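Local coordinates for protein CsuE (Acinetobacter baumannii, PDB 6FJY) that serves as the tip adhesin of archaic chaperone-usher Csu pili, held here by its chaperone CsuC before assembly, and probably mediates attachment during biofilm formation, at residues D[33-38]-D[95-100]; D[68-73]-D[106-111]; D[114-119]-D[175-180]; D[245-250]-D[285-290]. One frame throughout, in Å; residues are numbered along the deposited sequence.

Interaction 1. Residues D[33-38]-D[95-100]; sequences LSCTGF and NLFSGP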
loop_
_atom_site.group_PDB
_atom_site.type_symbol
_atom_site.label_atom_id
_atom_site.label_comp_id
_atom_site.label_asym_id
_atom_site.label_seq_id
_atom_site.Cartn_x
_atom_site.Cartn_y
_atom_site.Cartn_z
ATOM N N LEU D 33 -2.280 27.895 -5.080
ATOM C CA LEU D 33 -3.373 28.856 -5.114
ATOM C C LEU D 33 -4.671 28.181 -4.664
ATOM O O LEU D 33 -4.895 26.991 -4.897
ATOM C CB LEU D 33 -3.534 29.451 -6.516
ATOM C CG LEU D 33 -4.168 30.834 -6.722
ATOM C CD1 LEU D 33 -5.633 30.726 -7.062
ATOM C CD2 LEU D 33 -3.982 31.723 -5.504
ATOM N N SER D 34 -5.509 28.956 -3.985
ATOM C CA SER D 34 -6.815 28.519 -3.524
ATOM C C SER D 34 -7.725 29.734 -3.441
ATOM O O SER D 34 -7.273 30.828 -3.081
ATOM C CB SER D 34 -6.733 27.820 -2.159
ATOM O OG SER D 34 -6.175 26.519 -2.273
ATOM N N CYS D 35 -9.001 29.538 -3.786
ATOM C CA CYS D 35 -9.999 30.605 -3.763
ATOM C C CYS D 35 -11.327 30.052 -3.263
ATOM O O CYS D 35 -11.840 29.073 -3.812
ATOM C CB CYS D 35 -10.173 31.228 -5.150
ATOM S SG CYS D 35 -8.742 32.096 -5.798
ATOM N N THR D 36 -11.865 30.675 -2.211
ATOM C CA THR D 36 -13.206 30.428 -1.701
ATOM C C THR D 36 -14.020 31.715 -1.794
ATOM O O THR D 36 -13.473 32.820 -1.719
ATOM C CB THR D 36 -13.188 29.949 -0.243
ATOM O OG1 THR D 36 -12.568 30.947 0.579
ATOM C CG2 THR D 36 -12.435 28.634 -0.106
ATOM N N GLY D 37 -15.334 31.567 -1.962
ATOM C CA GLY D 37 -16.192 32.721 -2.167
ATOM C C GLY D 37 -16.130 33.342 -3.547
ATOM O O GLY D 37 -16.557 34.490 -3.722
ATOM N N PHE D 38 -15.598 32.630 -4.537
ATOM C CA PHE D 38 -15.583 33.155 -5.893
ATOM C C PHE D 38 -16.984 33.081 -6.504
ATOM O O PHE D 38 -17.738 32.138 -6.261
ATOM C CB PHE D 38 -14.577 32.376 -6.742
ATOM C CG PHE D 38 -14.762 30.884 -6.676
ATOM C CD1 PHE D 38 -14.081 30.131 -5.738
ATOM C CD2 PHE D 38 -15.636 30.244 -7.538
ATOM C CE1 PHE D 38 -14.264 28.766 -5.657
ATOM C CE2 PHE D 38 -15.814 28.874 -7.472
ATOM C CZ PHE D 38 -15.124 28.137 -6.527
ATOM N N ASN D 95 -14.613 27.512 -12.089
ATOM C CA ASN D 95 -15.083 26.182 -11.726
ATOM C C ASN D 95 -13.973 25.126 -11.755
ATOM O O ASN D 95 -14.262 23.940 -11.580
ATOM C CB ASN D 95 -16.293 25.770 -12.582
ATOM C CG ASN D 95 -15.996 25.708 -14.046
ATOM O OD1 ASN D 95 -14.919 25.290 -14.469
ATOM N ND2 ASN D 95 -16.966 26.113 -14.845
ATOM N N LEU D 96 -12.713 25.538 -11.926
ATOM C CA LEU D 96 -11.577 24.662 -11.659
ATOM C C LEU D 96 -11.188 24.631 -10.185
ATOM O O LEU D 96 -10.444 23.735 -9.766
ATOM C CB LEU D 96 -10.371 25.097 -12.494
ATOM C CG LEU D 96 -10.596 24.895 -13.992
ATOM C CD1 LEU D 96 -9.311 24.977 -14.788
ATOM C CD2 LEU D 96 -11.343 23.554 -14.262
ATOM N N PHE D 97 -11.653 25.591 -9.393
ATOM C CA PHE D 97 -11.409 25.543 -7.958
ATOM C C PHE D 97 -12.182 24.375 -7.372
ATOM O O PHE D 97 -13.407 24.307 -7.500
ATOM C CB PHE D 97 -11.811 26.859 -7.302
ATOM C CG PHE D 97 -11.001 28.024 -7.768
ATOM C CD1 PHE D 97 -9.664 28.133 -7.419
ATOM C CD2 PHE D 97 -11.568 29.014 -8.555
ATOM C CE1 PHE D 97 -8.904 29.207 -7.854
ATOM C CE2 PHE D 97 -10.815 30.094 -8.985
ATOM C CZ PHE D 97 -9.478 30.188 -8.638
ATOM N N SER D 98 -11.465 23.455 -6.734
ATOM C CA SER D 98 -12.008 22.168 -6.329
ATOM C C SER D 98 -11.956 22.014 -4.817
ATOM O O SER D 98 -10.971 22.381 -4.174
ATOM C CB SER D 98 -11.236 21.022 -6.990
ATOM O OG SER D 98 -11.711 19.763 -6.558
ATOM N N GLY D 99 -13.016 21.447 -4.261
ATOM C CA GLY D 99 -13.069 21.182 -2.851
ATOM C C GLY D 99 -13.562 22.378 -2.072
ATOM O O GLY D 99 -13.698 23.490 -2.593
ATOM N N PRO D 100 -13.854 22.156 -0.793
ATOM C CA PRO D 100 -14.248 23.279 0.064
ATOM C C PRO D 100 -13.125 24.274 0.290
ATOM O O PRO D 100 -13.408 25.455 0.524
ATOM C CB PRO D 100 -14.672 22.586 1.365
ATOM C CG PRO D 100 -13.897 21.300 1.368
ATOM C CD PRO D 100 -13.820 20.876 -0.069
#

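Interaction 2. Residues D[68-73]-D[106-111]; sequences LNAIIL and FYIRLP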
loop_
_atom_site.group_PDB
_atom_site.type_symbol
_atom_site.label_atom_id
_atom_site.label_comp_id
_atom_site.label_asym_id
_atom_site.label_seq_id
_atom_site.Cartn_x
_atom_site.Cartn_y
_atom_site.Cartn_z
ATOM N N LEU D 68 12.784 8.875 -9.643
ATOM C CA LEU D 68 11.626 8.828 -10.516
ATOM C C LEU D 68 11.549 10.115 -11.327
ATOM O O LEU D 68 12.051 11.164 -10.913
ATOM C CB LEU D 68 10.336 8.651 -9.714
ATOM C CG LEU D 68 9.997 7.276 -9.158
ATOM C CD1 LEU D 68 8.839 7.413 -8.201
ATOM C CD2 LEU D 68 9.649 6.319 -10.295
ATOM N N ASN D 69 10.894 10.030 -12.479
ATOM C CA ASN D 69 10.690 11.181 -13.343
ATOM C C ASN D 69 9.196 11.402 -13.506
ATOM O O ASN D 69 8.475 10.506 -13.951
ATOM C CB ASN D 69 11.380 10.983 -14.691
ATOM C CG ASN D 69 12.890 10.990 -14.564
ATOM O OD1 ASN D 69 13.569 10.067 -15.014
ATOM N ND2 ASN D 69 13.424 12.032 -13.926
ATOM N N ALA D 70 8.736 12.582 -13.128
ATOM C CA ALA D 70 7.332 12.936 -13.187
ATOM C C ALA D 70 7.120 14.029 -14.222
ATOM O O ALA D 70 8.056 14.525 -14.857
ATOM C CB ALA D 70 6.827 13.379 -11.813
ATOM N N ILE D 71 5.858 14.398 -14.393
ATOM C CA ILE D 71 5.459 15.461 -15.301
ATOM C C ILE D 71 4.394 16.259 -14.578
ATOM O O ILE D 71 3.365 15.698 -14.180
ATOM C CB ILE D 71 4.906 14.924 -16.633
ATOM C CG1 ILE D 71 5.961 14.101 -17.370
ATOM C CG2 ILE D 71 4.401 16.060 -17.495
ATOM C CD1 ILE D 71 5.428 13.437 -18.608
ATOM N N ILE D 72 4.635 17.551 -14.385
ATOM C CA ILE D 72 3.679 18.389 -13.678
ATOM C C ILE D 72 2.807 19.104 -14.697
ATOM O O ILE D 72 3.308 19.667 -15.675
ATOM C CB ILE D 72 4.388 19.386 -12.750
ATOM C CG1 ILE D 72 5.484 18.677 -11.959
ATOM C CG2 ILE D 72 3.391 19.974 -11.786
ATOM C CD1 ILE D 72 4.990 17.453 -11.230
ATOM N N LEU D 73 1.494 19.067 -14.472
ATOM C CA LEU D 73 0.530 19.676 -15.370
ATOM C C LEU D 73 -0.395 20.594 -14.587
ATOM O O LEU D 73 -0.712 20.335 -13.424
ATOM C CB LEU D 73 -0.298 18.612 -16.115
ATOM C CG LEU D 73 0.413 17.583 -17.006
ATOM C CD1 LEU D 73 0.700 16.302 -16.249
ATOM C CD2 LEU D 73 -0.428 17.298 -18.242
ATOM N N PHE D 106 -3.140 21.145 -9.585
ATOM C CA PHE D 106 -2.173 20.679 -10.560
ATOM C C PHE D 106 -2.123 19.157 -10.488
ATOM O O PHE D 106 -2.680 18.537 -9.575
ATOM C CB PHE D 106 -0.781 21.276 -10.303
ATOM C CG PHE D 106 -0.596 22.686 -10.810
ATOM C CD1 PHE D 106 -1.673 23.452 -11.225
ATOM C CD2 PHE D 106 0.673 23.239 -10.878
ATOM C CE1 PHE D 106 -1.483 24.747 -11.690
ATOM C CE2 PHE D 106 0.867 24.528 -11.342
ATOM C CZ PHE D 106 -0.213 25.284 -11.748
ATOM N N TYR D 107 -1.423 18.555 -11.442
ATOM C CA TYR D 107 -1.428 17.110 -11.588
ATOM C C TYR D 107 -0.003 16.613 -11.763
ATOM O O TYR D 107 0.798 17.227 -12.474
ATOM C CB TYR D 107 -2.311 16.666 -12.779
ATOM C CG TYR D 107 -3.760 17.107 -12.647
ATOM C CD1 TYR D 107 -4.697 16.312 -11.995
ATOM C CD2 TYR D 107 -4.185 18.333 -13.155
ATOM C CE1 TYR D 107 -6.019 16.726 -11.868
ATOM C CE2 TYR D 107 -5.505 18.754 -13.028
ATOM C CZ TYR D 107 -6.414 17.948 -12.388
ATOM O OH TYR D 107 -7.718 18.366 -12.262
ATOM N N ILE D 108 0.301 15.500 -11.105
ATOM C CA ILE D 108 1.541 14.773 -11.316
ATOM C C ILE D 108 1.273 13.611 -12.264
ATOM O O ILE D 108 0.333 12.827 -12.068
ATOM C CB ILE D 108 2.134 14.272 -9.990
ATOM C CG1 ILE D 108 2.455 15.446 -9.068
ATOM C CG2 ILE D 108 3.383 13.465 -10.251
ATOM C CD1 ILE D 108 3.173 15.040 -7.799
ATOM N N ARG D 109 2.104 13.498 -13.284
ATOM C CA ARG D 109 2.080 12.395 -14.234
ATOM C C ARG D 109 3.381 11.616 -14.088
ATOM O O ARG D 109 4.463 12.151 -14.353
ATOM C CB ARG D 109 1.912 12.911 -15.667
ATOM C CG ARG D 109 1.749 11.811 -16.711
ATOM C CD ARG D 109 1.521 12.373 -18.108
ATOM N NE ARG D 109 0.231 13.052 -18.239
ATOM C CZ ARG D 109 -0.118 13.790 -19.291
ATOM N NH1 ARG D 109 0.720 13.946 -20.311
ATOM N NH2 ARG D 109 -1.310 14.367 -19.326
ATOM N N LEU D 110 3.278 10.362 -13.659
ATOM C CA LEU D 110 4.407 9.448 -13.692
ATOM C C LEU D 110 4.355 8.639 -14.982
ATOM O O LEU D 110 3.423 7.837 -15.157
ATOM C CB LEU D 110 4.380 8.530 -12.488
ATOM C CG LEU D 110 4.596 9.265 -11.170
ATOM C CD1 LEU D 110 4.523 8.320 -9.989
ATOM C CD2 LEU D 110 5.928 9.961 -11.201
ATOM N N PRO D 111 5.290 8.829 -15.909
ATOM C CA PRO D 111 5.310 8.002 -17.121
ATOM C C PRO D 111 5.453 6.522 -16.805
ATOM O O PRO D 111 6.214 6.127 -15.920
ATOM C CB PRO D 111 6.531 8.525 -17.882
ATOM C CG PRO D 111 6.673 9.937 -17.421
ATOM C CD PRO D 111 6.229 9.958 -15.995
#

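Interaction 3. Residues D[114-119]-D[175-180]; sequences QSVSPG and ITVLPD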
loop_
_atom_site.group_PDB
_atom_site.type_symbol
_atom_site.label_atom_id
_atom_site.label_comp_id
_atom_site.label_asym_id
_atom_site.label_seq_id
_atom_site.Cartn_x
_atom_site.Cartn_y
_atom_site.Cartn_z
ATOM N N GLN D 114 8.600 2.817 -15.603
ATOM C CA GLN D 114 9.582 3.178 -14.588
ATOM C C GLN D 114 9.550 2.133 -13.480
ATOM O O GLN D 114 8.532 1.979 -12.795
ATOM C CB GLN D 114 9.304 4.568 -14.020
ATOM C CG GLN D 114 9.263 5.685 -15.052
ATOM C CD GLN D 114 9.367 7.070 -14.409
ATOM O OE1 GLN D 114 10.245 7.318 -13.580
ATOM N NE2 GLN D 114 8.458 7.968 -14.779
ATOM N N SER D 115 10.661 1.424 -13.306
ATOM C CA SER D 115 10.782 0.355 -12.324
ATOM C C SER D 115 11.742 0.813 -11.237
ATOM O O SER D 115 12.929 1.025 -11.506
ATOM C CB SER D 115 11.272 -0.940 -12.978
ATOM O OG SER D 115 11.399 -1.984 -12.029
ATOM N N VAL D 116 11.227 0.967 -10.014
ATOM C CA VAL D 116 11.990 1.544 -8.913
ATOM C C VAL D 116 11.592 0.857 -7.613
ATOM O O VAL D 116 10.508 0.279 -7.495
ATOM C CB VAL D 116 11.780 3.076 -8.820
ATOM C CG1 VAL D 116 10.651 3.427 -7.844
ATOM C CG2 VAL D 116 13.066 3.760 -8.441
ATOM N N SER D 117 12.489 0.917 -6.629
ATOM C CA SER D 117 12.270 0.238 -5.362
ATOM C C SER D 117 11.260 1.002 -4.507
ATOM O O SER D 117 11.105 2.216 -4.658
ATOM C CB SER D 117 13.583 0.093 -4.599
ATOM O OG SER D 117 14.120 1.359 -4.262
ATOM N N PRO D 118 10.545 0.307 -3.621
ATOM C CA PRO D 118 9.643 1.010 -2.705
ATOM C C PRO D 118 10.429 1.917 -1.769
ATOM O O PRO D 118 11.565 1.628 -1.391
ATOM C CB PRO D 118 8.952 -0.124 -1.937
ATOM C CG PRO D 118 9.152 -1.339 -2.760
ATOM C CD PRO D 118 10.461 -1.154 -3.463
ATOM N N GLY D 119 9.802 3.017 -1.402
ATOM C CA GLY D 119 10.430 4.022 -0.572
ATOM C C GLY D 119 9.810 5.372 -0.858
ATOM O O GLY D 119 8.897 5.505 -1.671
ATOM N N ILE D 175 6.466 11.506 -3.538
ATOM C CA ILE D 175 5.863 10.316 -4.123
ATOM C C ILE D 175 6.338 9.112 -3.323
ATOM O O ILE D 175 7.547 8.894 -3.179
ATOM C CB ILE D 175 6.236 10.148 -5.608
ATOM C CG1 ILE D 175 5.723 11.322 -6.432
ATOM C CG2 ILE D 175 5.716 8.808 -6.159
ATOM C CD1 ILE D 175 6.249 11.323 -7.863
ATOM N N THR D 176 5.394 8.333 -2.806
ATOM C CA THR D 176 5.701 7.150 -2.013
ATOM C C THR D 176 5.375 5.909 -2.845
ATOM O O THR D 176 4.207 5.629 -3.130
ATOM C CB THR D 176 4.924 7.149 -0.697
ATOM O OG1 THR D 176 5.294 8.294 0.083
ATOM C CG2 THR D 176 5.233 5.892 0.090
ATOM N N VAL D 177 6.413 5.176 -3.218
ATOM C CA VAL D 177 6.293 3.923 -3.941
ATOM C C VAL D 177 6.120 2.811 -2.921
ATOM O O VAL D 177 6.943 2.662 -2.009
ATOM C CB VAL D 177 7.534 3.686 -4.814
ATOM C CG1 VAL D 177 7.351 2.483 -5.695
ATOM C CG2 VAL D 177 7.840 4.940 -5.643
ATOM N N LEU D 178 5.033 2.013 -3.074
ATOM C CA LEU D 178 4.643 1.010 -2.100
ATOM C C LEU D 178 5.081 -0.376 -2.538
ATOM O O LEU D 178 5.117 -0.673 -3.733
ATOM C CB LEU D 178 3.129 1.011 -1.897
ATOM C CG LEU D 178 2.568 2.292 -1.277
ATOM C CD1 LEU D 178 1.060 2.237 -1.220
ATOM C CD2 LEU D 178 3.143 2.480 0.098
ATOM N N PRO D 179 5.427 -1.232 -1.581
ATOM C CA PRO D 179 5.660 -2.641 -1.906
ATOM C C PRO D 179 4.410 -3.264 -2.505
ATOM O O PRO D 179 3.280 -2.892 -2.175
ATOM C CB PRO D 179 6.007 -3.269 -0.553
ATOM C CG PRO D 179 6.474 -2.134 0.280
ATOM C CD PRO D 179 5.675 -0.945 -0.160
ATOM N N ASP D 180 4.625 -4.232 -3.391
ATOM C CA ASP D 180 3.556 -4.746 -4.232
ATOM C C ASP D 180 3.850 -6.192 -4.609
ATOM O O ASP D 180 5.008 -6.559 -4.819
ATOM C CB ASP D 180 3.411 -3.878 -5.489
ATOM C CG ASP D 180 2.102 -4.099 -6.201
ATOM O OD1 ASP D 180 1.290 -4.908 -5.703
ATOM O OD2 ASP D 180 1.885 -3.462 -7.251
#

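Interaction 4. Residues D[245-250]-D[285-290]; sequences YDIFKN and FTTKIV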
loop_
_atom_site.group_PDB
_atom_site.type_symbol
_atom_site.label_atom_id
_atom_site.label_comp_id
_atom_site.label_asym_id
_atom_site.label_seq_id
_atom_site.Cartn_x
_atom_site.Cartn_y
_atom_site.Cartn_z
ATOM N N TYR D 245 -5.290 -37.073 -1.395
ATOM C CA TYR D 245 -4.129 -36.610 -2.140
ATOM C C TYR D 245 -3.245 -35.768 -1.226
ATOM O O TYR D 245 -3.573 -35.517 -0.064
ATOM C CB TYR D 245 -4.563 -35.825 -3.382
ATOM C CG TYR D 245 -5.072 -34.443 -3.064
ATOM C CD1 TYR D 245 -6.390 -34.239 -2.692
ATOM C CD2 TYR D 245 -4.228 -33.339 -3.126
ATOM C CE1 TYR D 245 -6.857 -32.973 -2.393
ATOM C CE2 TYR D 245 -4.684 -32.074 -2.829
ATOM C CZ TYR D 245 -5.997 -31.896 -2.463
ATOM O OH TYR D 245 -6.456 -30.638 -2.163
ATOM N N ASP D 246 -2.108 -35.332 -1.765
ATOM C CA ASP D 246 -1.294 -34.328 -1.089
ATOM C C ASP D 246 -0.525 -33.539 -2.142
ATOM O O ASP D 246 -0.587 -33.827 -3.341
ATOM C CB ASP D 246 -0.350 -34.959 -0.055
ATOM C CG ASP D 246 -0.182 -34.098 1.200
ATOM O OD1 ASP D 246 0.251 -32.936 1.079
ATOM O OD2 ASP D 246 -0.488 -34.580 2.313
ATOM N N ILE D 247 0.190 -32.524 -1.668
ATOM C CA ILE D 247 0.981 -31.630 -2.500
ATOM C C ILE D 247 2.398 -31.610 -1.948
ATOM O O ILE D 247 2.595 -31.560 -0.728
ATOM C CB ILE D 247 0.390 -30.204 -2.527
ATOM C CG1 ILE D 247 -1.025 -30.194 -3.109
ATOM C CG2 ILE D 247 1.277 -29.267 -3.316
ATOM C CD1 ILE D 247 -1.679 -28.850 -2.987
ATOM N N PHE D 248 3.386 -31.634 -2.839
ATOM C CA PHE D 248 4.775 -31.738 -2.420
ATOM C C PHE D 248 5.622 -30.676 -3.103
ATOM O O PHE D 248 5.458 -30.419 -4.299
ATOM C CB PHE D 248 5.311 -33.151 -2.695
ATOM C CG PHE D 248 4.611 -34.210 -1.894
ATOM C CD1 PHE D 248 3.574 -34.948 -2.438
ATOM C CD2 PHE D 248 4.955 -34.425 -0.572
ATOM C CE1 PHE D 248 2.914 -35.903 -1.683
ATOM C CE2 PHE D 248 4.304 -35.376 0.187
ATOM C CZ PHE D 248 3.283 -36.114 -0.367
ATOM N N LYS D 249 6.537 -30.075 -2.334
ATOM C CA LYS D 249 7.459 -29.076 -2.867
ATOM C C LYS D 249 8.380 -29.711 -3.902
ATOM O O LYS D 249 8.923 -30.795 -3.676
ATOM C CB LYS D 249 8.296 -28.459 -1.743
ATOM C CG LYS D 249 7.528 -27.923 -0.525
ATOM C CD LYS D 249 8.494 -27.248 0.464
ATOM C CE LYS D 249 7.874 -27.095 1.850
ATOM N NZ LYS D 249 8.820 -26.488 2.851
ATOM N N ASN D 250 8.542 -29.035 -5.043
ATOM C CA ASN D 250 9.430 -29.453 -6.142
ATOM C C ASN D 250 9.125 -30.916 -6.470
ATOM O O ASN D 250 7.945 -31.271 -6.600
ATOM C CB ASN D 250 10.875 -29.147 -5.764
ATOM C CG ASN D 250 11.104 -27.673 -5.439
ATOM O OD1 ASN D 250 10.779 -26.779 -6.230
ATOM N ND2 ASN D 250 11.655 -27.415 -4.259
ATOM N N PHE D 285 5.736 -27.641 -7.637
ATOM C CA PHE D 285 5.109 -28.523 -6.670
ATOM C C PHE D 285 4.455 -29.685 -7.398
ATOM O O PHE D 285 4.141 -29.609 -8.591
ATOM C CB PHE D 285 4.090 -27.778 -5.793
ATOM C CG PHE D 285 2.863 -27.298 -6.526
ATOM C CD1 PHE D 285 2.850 -26.056 -7.148
ATOM C CD2 PHE D 285 1.707 -28.070 -6.555
ATOM C CE1 PHE D 285 1.715 -25.606 -7.803
ATOM C CE2 PHE D 285 0.570 -27.625 -7.209
ATOM C CZ PHE D 285 0.574 -26.396 -7.838
ATOM N N THR D 286 4.261 -30.769 -6.654
ATOM C CA THR D 286 3.748 -32.013 -7.201
ATOM C C THR D 286 2.511 -32.417 -6.428
ATOM O O THR D 286 2.533 -32.461 -5.194
ATOM C CB THR D 286 4.800 -33.116 -7.136
ATOM O OG1 THR D 286 5.920 -32.750 -7.950
ATOM C CG2 THR D 286 4.222 -34.410 -7.646
ATOM N N THR D 287 1.438 -32.693 -7.158
ATOM C CA THR D 287 0.166 -33.129 -6.595
ATOM C C THR D 287 0.036 -34.625 -6.870
ATOM O O THR D 287 -0.063 -35.041 -8.030
ATOM C CB THR D 287 -0.991 -32.340 -7.211
ATOM O OG1 THR D 287 -0.681 -30.941 -7.191
ATOM C CG2 THR D 287 -2.272 -32.572 -6.441
ATOM N N LYS D 288 0.063 -35.430 -5.811
ATOM C CA LYS D 288 0.028 -36.885 -5.910
ATOM C C LYS D 288 -1.247 -37.438 -5.283
ATOM O O LYS D 288 -1.842 -36.826 -4.393
ATOM C CB LYS D 288 1.237 -37.526 -5.210
ATOM C CG LYS D 288 2.605 -37.106 -5.713
ATOM C CD LYS D 288 3.709 -37.581 -4.753
ATOM C CE LYS D 288 5.096 -37.064 -5.182
ATOM N NZ LYS D 288 6.185 -37.419 -4.224
ATOM N N ILE D 289 -1.641 -38.624 -5.748
ATOM C CA ILE D 289 -2.749 -39.386 -5.181
ATOM C C ILE D 289 -2.201 -40.361 -4.138
ATOM O O ILE D 289 -1.022 -40.725 -4.144
ATOM C CB ILE D 289 -3.533 -40.130 -6.291
ATOM C CG1 ILE D 289 -3.960 -39.161 -7.391
ATOM C CG2 ILE D 289 -4.762 -40.833 -5.732
ATOM C CD1 ILE D 289 -5.186 -38.341 -7.051
ATOM N N VAL D 290 -3.073 -40.778 -3.215
ATOM C CA VAL D 290 -2.763 -41.781 -2.198
ATOM C C VAL D 290 -4.055 -42.519 -1.850
ATOM O O VAL D 290 -5.148 -41.949 -1.919
ATOM C CB VAL D 290 -2.110 -41.132 -0.953
ATOM C CG1 VAL D 290 -2.754 -39.786 -0.658
ATOM C CG2 VAL D 290 -2.204 -42.050 0.265
#

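Interaction 1. Residues D[33-38]-D[95-100]
The ring of Phe97, from segment 95-100, is the bump of this contact, and Leu33, Cys35 and Phe38 shape the hollow that receives it. Cys35 closes one face: its CB sits 3.7 Å from the centroid of the Phe97 ring, 16° off the normal and shifted toward the rim. Its sulfur leans further out, with SG 3.5 Å from CZ of Phe97, an oblique sulfur-aromatic contact. At the ring edge, near its plane, Leu33 CD1 comes to 3.7 Å from Phe97 CE1. Phe38 packs against the root of the bump, its CE1 3.5 Å from Phe97 CB; the two rings slide past each other obliquely, planes at 38°, and CD2 of Phe97 stands over the centre of the Phe38 ring. Phe38 is placed there by its CG lying between its backbone N and carbonyl carbon (chi1 52°). Farther along, Thr36 CG2 rests on the carbonyl O of Pro100. Val135 of strand 119-136 touches both Cys35 and Phe38, and Leu104 backs Phe97. No hydrogen bond crosses between the segments, so the contact rests on apolar burial, with CH-pi and sulfur-aromatic contacts, rather than on directional polar bonds; Cys35 is itself tied to Cys2 by a disulfide.

Interaction 2. Residues D[68-73]-D[106-111]
Leu73, Arg109 and Ile71 bury the most surface where strands 67-73 and 103-110 run antiparallel, and all three stand on the same face of the sheet. Leu73 lies diagonally across Arg109: its CD1 is 3.6 Å from Arg109 CB, and both of its methyls come up to the guanidinium, CD1 over one face toward the rim. Arg109 reaches this place because CG is anti to its backbone N (chi1 -175°) and the chain then bends at chi3, which turns a face of the guanidinium to the methyls of Leu73. Ile71, directly across from Arg109 on the same strand as Leu73, packs against the root of the arginine side chain; its CB is 3.7 Å from Arg109 CB, and its CD1 meets Pro111 CG at 3.9 Å. The same residues anchor the backbone ladder. Arg109 N donates to Ile71 O over 2.7 Å, while the return bond from Ile71 N is weak; Leu73 and Tyr107 exchange two bonds of ordinary geometry, Leu73 N lying 2.8 Å from Tyr107 O. On the reverse face Ile72 CD1 lies 3.9 Å from Ile108 CG1. There too, Ala70 CB meets Leu110 CD2 at 3.6 Å. This buried side faces the interior of the beta sandwich, where Leu173 and Ile175 of strand 167-184 pack on Ile72 and Leu110. Strand 24-31 extends the sheet beyond 103-110, and strand 58-61 pairs with 67-73.

Interaction 3. Residues D[114-119]-D[175-180]
Gly119 and Val177 are joined by two backbone hydrogen bonds that make an antiparallel hydrogen-bonded pair at the start of strand 119-136. Gly119 N donates a hydrogen bond to Val177 O over 2.9 Å, the donor tilted 19° from the carbonyl plane. In return, Val177 N points almost down the carbonyl bond of Gly119, again with 2.9 Å between N and O. The phi of Gly119, 153°, suits a residue without a side chain.

Apolar contacts add to the pair. Val177 turns both methyls to the incoming loop: CG2, anti to the carbonyl carbon, meets Val116 CG1 at 3.9 Å, whereas CG1, anti to the backbone N, lies 4.0 Å from Pro118 CA. Pro118 also leans on the far end of the segment 175-180, its CB 3.8 Å from Pro179 CD, so that two proline rings adjoin where the strand gives way to loop. Leu68 and Tyr121 further enclose Val116 and Val177.

Among polar groups, Ser117 OG is bonded by Glu66, outside the two segments. Trp6 and Tyr9 of the CsuC chain pack on Leu178 and Pro179 respectively, bringing the chaperone to this region.

Strand 167-184 pairs antiparallel with strand 119-136 and parallel with strand 9-15, consistent with the Ig-like beta sandwich of this protein; it also continues to pair with strand 202-210, in the spore coat protein U region.

Interaction 4. Residues D[245-250]-D[285-290]
Strands 242-249 and 279-289 run antiparallel here, the axes of these short segments approaching to 4.4 Å at 157°, with Asp246-Lys288 and Phe248-Thr286 as the hydrogen-bonded pairs; Phe248 N lies 2.6 Å from Thr286 O. On the face of Phe248, the extended chain of Lys288 crosses the phenyl ring at about a right angle. Its CD is 3.5 Å from Phe248 CD1, and NZ ends 4.4 Å from the ring centroid, 27° off the normal, an off-centre cation-pi contact. Beside it Thr286 OG1 donates a hydrogen bond to Asn250 O at 2.8 Å, tying the strand to the turn that follows Lys249. Asp246 accepts from Ile247 N through the anti lone pair of OD1, while Arg232 and Arg255 form salt bridges to its carboxylate.

On the opposite face Ile247 CG2 is carried to Phe285 CD2, 3.5 Å away, by lying anti to the backbone N (chi1 -61° to CG1). Thr287 CG2 lies alongside the Tyr245 ring, 3.9 Å from CD2. Tyr245 OH bonds to Asp304, and Val110 of the CsuC chain packs on Tyr245. The antiparallel ladder fits a sheet of an Ig-like beta sandwich, here in the spore coat protein U domain.

Overall arrangement
The contacts follow the length of an elongated two-part chain. Interactions 1, 2 and 3 lie in its N-terminal part; interaction 4 lies in the C-terminal part, 62 Å between centres from interaction 1 and across the centre of the chain from it. Interactions 2 and 3, with centres 15 Å apart, touch directly: Gln114 NE2 lies 2.7 Å from Asn69 O, probably hydrogen-bonded, and Leu68 CD1 packs on Val177 CG2. Interactions 1 and 2 do not touch, their nearest atoms being about 7 Å apart, but their segments alternate along the chain. CsuC packs against interactions 3 and 4, whose centres are 36 Å apart, while interactions 1 and 2 have no chaperone contact.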